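PDB 5U2P: sugar ABC transporter substrate-binding protein from Treponema pallidum subsp. pallidum, which probably serves as the periplasmic ligand-binding component of a sugar ABC transporter, capturing a solute that remains unidentified. Local coordinates for residues 168-173 / 263-268; 257-262 / 274-279. One frame throughout, in Å; residues are numbered along the deposited sequence.

Contact 1 of 2, residues 168-173 / 263-268; sequences ALIVKS and IAMYFG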
loop_
_atom_site.group_PDB
_atom_site.type_symbol
_atom_site.label_atom_id
_atom_site.label_comp_id
_atom_site.label_asym_id
_atom_site.label_seq_id
_atom_site.Cartn_x
_atom_site.Cartn_y
_atom_site.Cartn_z
ATOM N N ALA A 168 25.793 12.189 -1.719
ATOM C CA ALA A 168 27.003 13.002 -1.650
ATOM C C ALA A 168 27.435 13.499 -3.028
ATOM O O ALA A 168 27.777 14.668 -3.182
ATOM C CB ALA A 168 28.132 12.213 -0.997
ATOM N N LEU A 169 27.417 12.615 -4.025
ATOM C CA LEU A 169 27.801 12.983 -5.392
ATOM C C LEU A 169 26.832 13.996 -6.011
ATOM O O LEU A 169 27.238 14.879 -6.769
ATOM C CB LEU A 169 27.876 11.735 -6.278
ATOM C CG LEU A 169 29.179 10.929 -6.274
ATOM C CD1 LEU A 169 30.294 11.709 -6.943
ATOM C CD2 LEU A 169 29.599 10.526 -4.874
ATOM N N ILE A 170 25.549 13.862 -5.698
ATOM C CA ILE A 170 24.553 14.809 -6.187
ATOM C C ILE A 170 24.836 16.188 -5.622
ATOM O O ILE A 170 24.774 17.186 -6.343
ATOM C CB ILE A 170 23.127 14.375 -5.810
ATOM C CG1 ILE A 170 22.755 13.121 -6.590
ATOM C CG2 ILE A 170 22.117 15.490 -6.101
ATOM C CD1 ILE A 170 21.747 12.245 -5.889
ATOM N N VAL A 171 25.147 16.245 -4.330
ATOM C CA VAL A 171 25.472 17.512 -3.684
ATOM C C VAL A 171 26.759 18.099 -4.270
ATOM O O VAL A 171 26.915 19.318 -4.334
ATOM C CB VAL A 171 25.628 17.355 -2.165
ATOM C CG1 VAL A 171 26.135 18.648 -1.531
ATOM C CG2 VAL A 171 24.293 16.934 -1.520
ATOM N N LYS A 172 27.675 17.233 -4.694
ATOM C CA LYS A 172 28.905 17.683 -5.342
ATOM C C LYS A 172 28.594 18.338 -6.685
ATOM O O LYS A 172 29.226 19.319 -7.072
ATOM C CB LYS A 172 29.877 16.517 -5.552
ATOM C CG LYS A 172 30.515 15.974 -4.282
ATOM C CD LYS A 172 31.347 14.732 -4.585
ATOM C CE LYS A 172 31.872 14.061 -3.321
ATOM N NZ LYS A 172 32.718 12.873 -3.639
ATOM N N SER A 173 27.613 17.787 -7.389
ATOM C CA SER A 173 27.256 18.275 -8.714
ATOM C C SER A 173 26.422 19.555 -8.651
ATOM O O SER A 173 25.637 19.760 -7.726
ATOM C CB SER A 173 26.496 17.196 -9.483
ATOM O OG SER A 173 25.110 17.483 -9.554
ATOM N N ILE A 263 15.475 17.090 -9.282
ATOM C CA ILE A 263 15.490 16.043 -8.250
ATOM C C ILE A 263 16.114 14.733 -8.752
ATOM O O ILE A 263 15.645 14.139 -9.726
ATOM C CB ILE A 263 14.070 15.685 -7.775
ATOM C CG1 ILE A 263 13.327 16.918 -7.292
ATOM C CG2 ILE A 263 14.124 14.581 -6.675
ATOM C CD1 ILE A 263 11.866 16.628 -6.974
ATOM N N ALA A 264 17.124 14.252 -8.046
ATOM C CA ALA A 264 17.807 13.021 -8.437
ATOM C C ALA A 264 16.998 11.800 -8.056
ATOM O O ALA A 264 16.847 10.868 -8.855
ATOM C CB ALA A 264 19.181 12.954 -7.793
ATOM N N MET A 265 16.489 11.822 -6.831
ATOM C CA MET A 265 15.794 10.696 -6.224
ATOM C C MET A 265 14.533 11.168 -5.503
ATOM O O MET A 265 14.531 12.217 -4.873
ATOM C CB MET A 265 16.701 9.979 -5.224
ATOM C CG MET A 265 17.893 9.294 -5.831
ATOM S SD MET A 265 18.902 8.480 -4.590
ATOM C CE MET A 265 19.580 9.895 -3.733
ATOM N N TYR A 266 13.480 10.364 -5.597
ATOM C CA TYR A 266 12.243 10.594 -4.868
ATOM C C TYR A 266 11.862 9.294 -4.183
ATOM O O TYR A 266 11.856 8.258 -4.826
ATOM C CB TYR A 266 11.121 11.062 -5.812
ATOM C CG TYR A 266 9.771 11.022 -5.131
ATOM C CD1 TYR A 266 9.400 12.008 -4.224
ATOM C CD2 TYR A 266 8.907 9.962 -5.332
ATOM C CE1 TYR A 266 8.153 11.960 -3.589
ATOM C CE2 TYR A 266 7.692 9.899 -4.696
ATOM C CZ TYR A 266 7.325 10.896 -3.825
ATOM O OH TYR A 266 6.106 10.787 -3.211
ATOM N N PHE A 267 11.595 9.318 -2.874
ATOM C CA PHE A 267 11.067 8.147 -2.203
ATOM C C PHE A 267 9.595 8.341 -1.876
ATOM O O PHE A 267 9.205 9.320 -1.241
ATOM C CB PHE A 267 11.798 7.802 -0.901
ATOM C CG PHE A 267 11.267 6.549 -0.283
ATOM C CD1 PHE A 267 11.636 5.320 -0.793
ATOM C CD2 PHE A 267 10.311 6.590 0.731
ATOM C CE1 PHE A 267 11.099 4.152 -0.284
ATOM C CE2 PHE A 267 9.789 5.435 1.239
ATOM C CZ PHE A 267 10.182 4.213 0.737
ATOM N N GLY A 268 8.782 7.391 -2.312
ATOM C CA GLY A 268 7.369 7.442 -2.061
ATOM C C GLY A 268 6.580 6.509 -2.937
ATOM O O GLY A 268 7.093 5.509 -3.458
#
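I170, near the C-terminal end of helix 160-172, sends its side chain onto A264 and M265 at the start of strand 263-267, and every touch between the two segments is apolar. The delta methyl does most of the work. With CG1 beside the backbone N and anti to the carbonyl carbon (chi1 -69°), I170 reaches out so that CD1 comes within 3.3 Å of A264 CB, closer than two methyl groups usually sit. The inner carbon of the same branch, I170 CG1, follows at 3.8 Å from A264 CB. I170 CA lies 7.3 Å from A264 CA, the closest CA pair of the two segments; a lone methyl suits so short a gap, and the long branch of isoleucine is enough to span it.

M265 makes a lighter contact. Its CB does not point at the helix, but the chain bends at the sulfur (chi3 -69°) and brings CE to 3.9 Å from I170 CD1, the two side chains lying aslant to each other. A flexible thioether is well suited to such a return, and M265 also packs on L180.

The strand belongs to the mixed sheet of one lobe of a periplasmic solute-binding protein, antiparallel to strand 138-145 on one flank and parallel to strand 178-181 on the other. A264 interrupts it with helix-like backbone angles, yet its backbone is hydrogen-bonded to that of N145, while the backbone of M265 is hydrogen-bonded to that of A181.

No hydrogen bond crosses between the two segments; within the helix end, the backbone S173 N is hydrogen-bonded to L169 O at 3.0 Å. I154 adds further apolar cover to I170.

Contact 2 of 2, residues 257-262 / 274-279; sequences DFTRDR and DAIIKE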
loop_
_atom_site.group_PDB
_atom_site.type_symbol
_atom_site.label_atom_id
_atom_site.label_comp_id
_atom_site.label_asym_id
_atom_site.label_seq_id
_atom_site.Cartn_x
_atom_site.Cartn_y
_atom_site.Cartn_z
ATOM N N ASP A 257 9.213 19.680 -10.275
ATOM C CA ASP A 257 10.663 19.724 -10.163
ATOM C C ASP A 257 11.346 18.481 -10.758
ATOM O O ASP A 257 12.418 18.592 -11.370
ATOM C CB ASP A 257 11.076 19.910 -8.695
ATOM C CG ASP A 257 10.687 21.275 -8.132
ATOM O OD1 ASP A 257 10.460 22.214 -8.924
ATOM O OD2 ASP A 257 10.617 21.406 -6.883
ATOM N N PHE A 258 10.747 17.305 -10.590
ATOM C CA PHE A 258 11.372 16.082 -11.077
ATOM C C PHE A 258 11.461 16.101 -12.588
ATOM O O PHE A 258 12.479 15.684 -13.151
ATOM C CB PHE A 258 10.601 14.841 -10.597
ATOM C CG PHE A 258 11.440 13.597 -10.539
ATOM C CD1 PHE A 258 11.849 12.957 -11.710
ATOM C CD2 PHE A 258 11.833 13.074 -9.320
ATOM C CE1 PHE A 258 12.620 11.806 -11.643
ATOM C CE2 PHE A 258 12.600 11.941 -9.245
ATOM C CZ PHE A 258 12.994 11.295 -10.400
ATOM N N THR A 259 10.412 16.593 -13.248
ATOM C CA THR A 259 10.385 16.590 -14.707
ATOM C C THR A 259 11.280 17.676 -15.278
ATOM O O THR A 259 11.490 17.713 -16.492
ATOM C CB THR A 259 8.950 16.750 -15.284
ATOM O OG1 THR A 259 8.333 17.964 -14.827
ATOM C CG2 THR A 259 8.084 15.581 -14.890
ATOM N N ARG A 260 11.786 18.570 -14.415
ATOM C CA ARG A 260 12.764 19.593 -14.818
ATOM C C ARG A 260 14.194 19.277 -14.348
ATOM O O ARG A 260 15.061 20.154 -14.290
ATOM C CB ARG A 260 12.320 20.962 -14.305
ATOM C CG ARG A 260 11.104 21.495 -15.038
ATOM C CD ARG A 260 10.449 22.656 -14.343
ATOM N NE ARG A 260 9.374 23.215 -15.145
ATOM C CZ ARG A 260 8.198 22.629 -15.361
ATOM N NH1 ARG A 260 7.919 21.447 -14.833
ATOM N NH2 ARG A 260 7.297 23.232 -16.131
ATOM N N ASP A 261 14.436 18.010 -14.047
ATOM C CA ASP A 261 15.760 17.515 -13.667
ATOM C C ASP A 261 16.299 18.227 -12.419
ATOM O O ASP A 261 17.509 18.427 -12.280
ATOM C CB ASP A 261 16.775 17.669 -14.827
ATOM C CG ASP A 261 16.481 16.770 -16.025
ATOM O OD1 ASP A 261 15.575 15.915 -15.987
ATOM O OD2 ASP A 261 17.203 16.910 -17.029
ATOM N N ARG A 262 15.408 18.605 -11.504
ATOM C CA ARG A 262 15.824 19.289 -10.274
ATOM C C ARG A 262 15.848 18.354 -9.062
ATOM O O ARG A 262 16.204 18.780 -7.952
ATOM C CB ARG A 262 14.902 20.473 -9.996
ATOM C CG ARG A 262 15.024 21.573 -10.987
ATOM C CD ARG A 262 13.920 22.568 -10.814
ATOM N NE ARG A 262 13.975 23.544 -11.888
ATOM C CZ ARG A 262 13.060 24.480 -12.111
ATOM N NH1 ARG A 262 11.989 24.577 -11.336
ATOM N NH2 ARG A 262 13.215 25.300 -13.137
ATOM N N ASP A 274 4.235 7.343 -11.458
ATOM C CA ASP A 274 3.319 7.286 -12.613
ATOM C C ASP A 274 2.951 8.688 -13.121
ATOM O O ASP A 274 2.901 8.953 -14.347
ATOM C CB ASP A 274 2.036 6.534 -12.246
ATOM C CG ASP A 274 2.192 5.018 -12.289
ATOM O OD1 ASP A 274 3.220 4.518 -12.787
ATOM O OD2 ASP A 274 1.254 4.323 -11.836
ATOM N N ALA A 275 2.702 9.585 -12.179
ATOM C CA ALA A 275 2.315 10.955 -12.466
ATOM C C ALA A 275 3.461 11.711 -13.108
ATOM O O ALA A 275 3.251 12.567 -13.985
ATOM C CB ALA A 275 1.867 11.648 -11.217
ATOM N N ILE A 276 4.680 11.401 -12.674
ATOM C CA ILE A 276 5.867 12.028 -13.267
ATOM C C ILE A 276 5.983 11.636 -14.738
ATOM O O ILE A 276 6.225 12.474 -15.615
ATOM C CB ILE A 276 7.133 11.629 -12.493
ATOM C CG1 ILE A 276 7.128 12.362 -11.153
ATOM C CG2 ILE A 276 8.411 11.944 -13.260
ATOM C CD1 ILE A 276 8.155 11.889 -10.178
ATOM N N ILE A 277 5.822 10.351 -14.998
ATOM C CA ILE A 277 5.897 9.851 -16.363
ATOM C C ILE A 277 4.780 10.399 -17.217
ATOM O O ILE A 277 4.993 10.678 -18.400
ATOM C CB ILE A 277 5.875 8.310 -16.377
ATOM C CG1 ILE A 277 7.118 7.781 -15.655
ATOM C CG2 ILE A 277 5.842 7.795 -17.811
ATOM C CD1 ILE A 277 7.067 6.297 -15.330
ATOM N N LYS A 278 3.583 10.523 -16.661
ATOM C CA LYS A 278 2.453 11.069 -17.415
ATOM C C LYS A 278 2.786 12.490 -17.866
ATOM O O LYS A 278 2.518 12.886 -19.004
ATOM C CB LYS A 278 1.183 11.063 -16.571
ATOM C CG LYS A 278 -0.051 11.552 -17.310
ATOM C CD LYS A 278 -1.293 11.508 -16.431
ATOM C CE LYS A 278 -2.566 11.624 -17.252
ATOM N NZ LYS A 278 -3.768 11.730 -16.383
ATOM N N GLU A 279 3.422 13.240 -16.979
ATOM C CA GLU A 279 3.764 14.645 -17.242
ATOM C C GLU A 279 4.917 14.783 -18.236
ATOM O O GLU A 279 4.949 15.739 -19.030
ATOM C CB GLU A 279 4.112 15.349 -15.936
ATOM C CG GLU A 279 4.740 16.744 -16.080
ATOM C CD GLU A 279 3.765 17.808 -16.549
ATOM O OE1 GLU A 279 2.544 17.512 -16.640
ATOM O OE2 GLU A 279 4.237 18.939 -16.824
HETATM O O HOH W 1 6.838 19.376 -16.521
#
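F258, in the last turn of helix 251-258, lays its ring against I276 of helix 270-279. Followed outward, its CB already touches I276 CD1 at 3.9 Å. CG, held anti to the backbone N (chi1 -156°), comes closer, 3.7 Å from I276 CD1. Of the ortho carbons, F258 CD1 meets both I276 CG2, at 3.9 Å, and I276 CD1, while F258 CD2 touches I276 CD1 and also rests on I263. The delta methyl of I276 therefore sits over the ring face as a CH-pi contact, 4.1 Å from the centroid of the F258 ring and 26° off its normal. Farther out, F258 CE2 packs on Y266 CB, and F258 CZ, the tip, faces A264 O at 4.2 Å; L285 also packs on F258.

T259 shows both sides of its character. CG2 packs 3.7 Å from E279 CG, while OG1 is hydrogen-bonded to I255 O of helix 251-258. A water also donates to T259 OG1 and to E279 OE2, 2.7 Å from the latter, and accepts a weak bond from R260 NH1, which also donates to H256 O.

Behind F258 the helix ends in a Schellman motif with D261, at positive phi, as its C-prime residue; D261 is salt-bridged to R280. The inner part of this contact thus depends on apolar packing; the outer part adds aliphatic packing of T259 on E279 and a water bridging their polar ends, without direct charge pairing.

The segments of the two contacts alternate along the chain: helix 251-258 runs into strand 263-267, which in turn leads to helix 270-279. Contact 1 packs that strand against helix 160-172, and contact 2 joins the two helices that flank it in sequence. Their centres lie about 14 Å apart, but they meet chiefly through F258, and also where I263 packs on D257. F258 CD2 is 3.8 Å from I263 CB, and F258 CE2 lies 3.8 Å from Y266 CB, so the ring that carries I276 on a face also packs on the strand. No ligand defines a pocket here; both contacts belong to the structural framework of the same lobe.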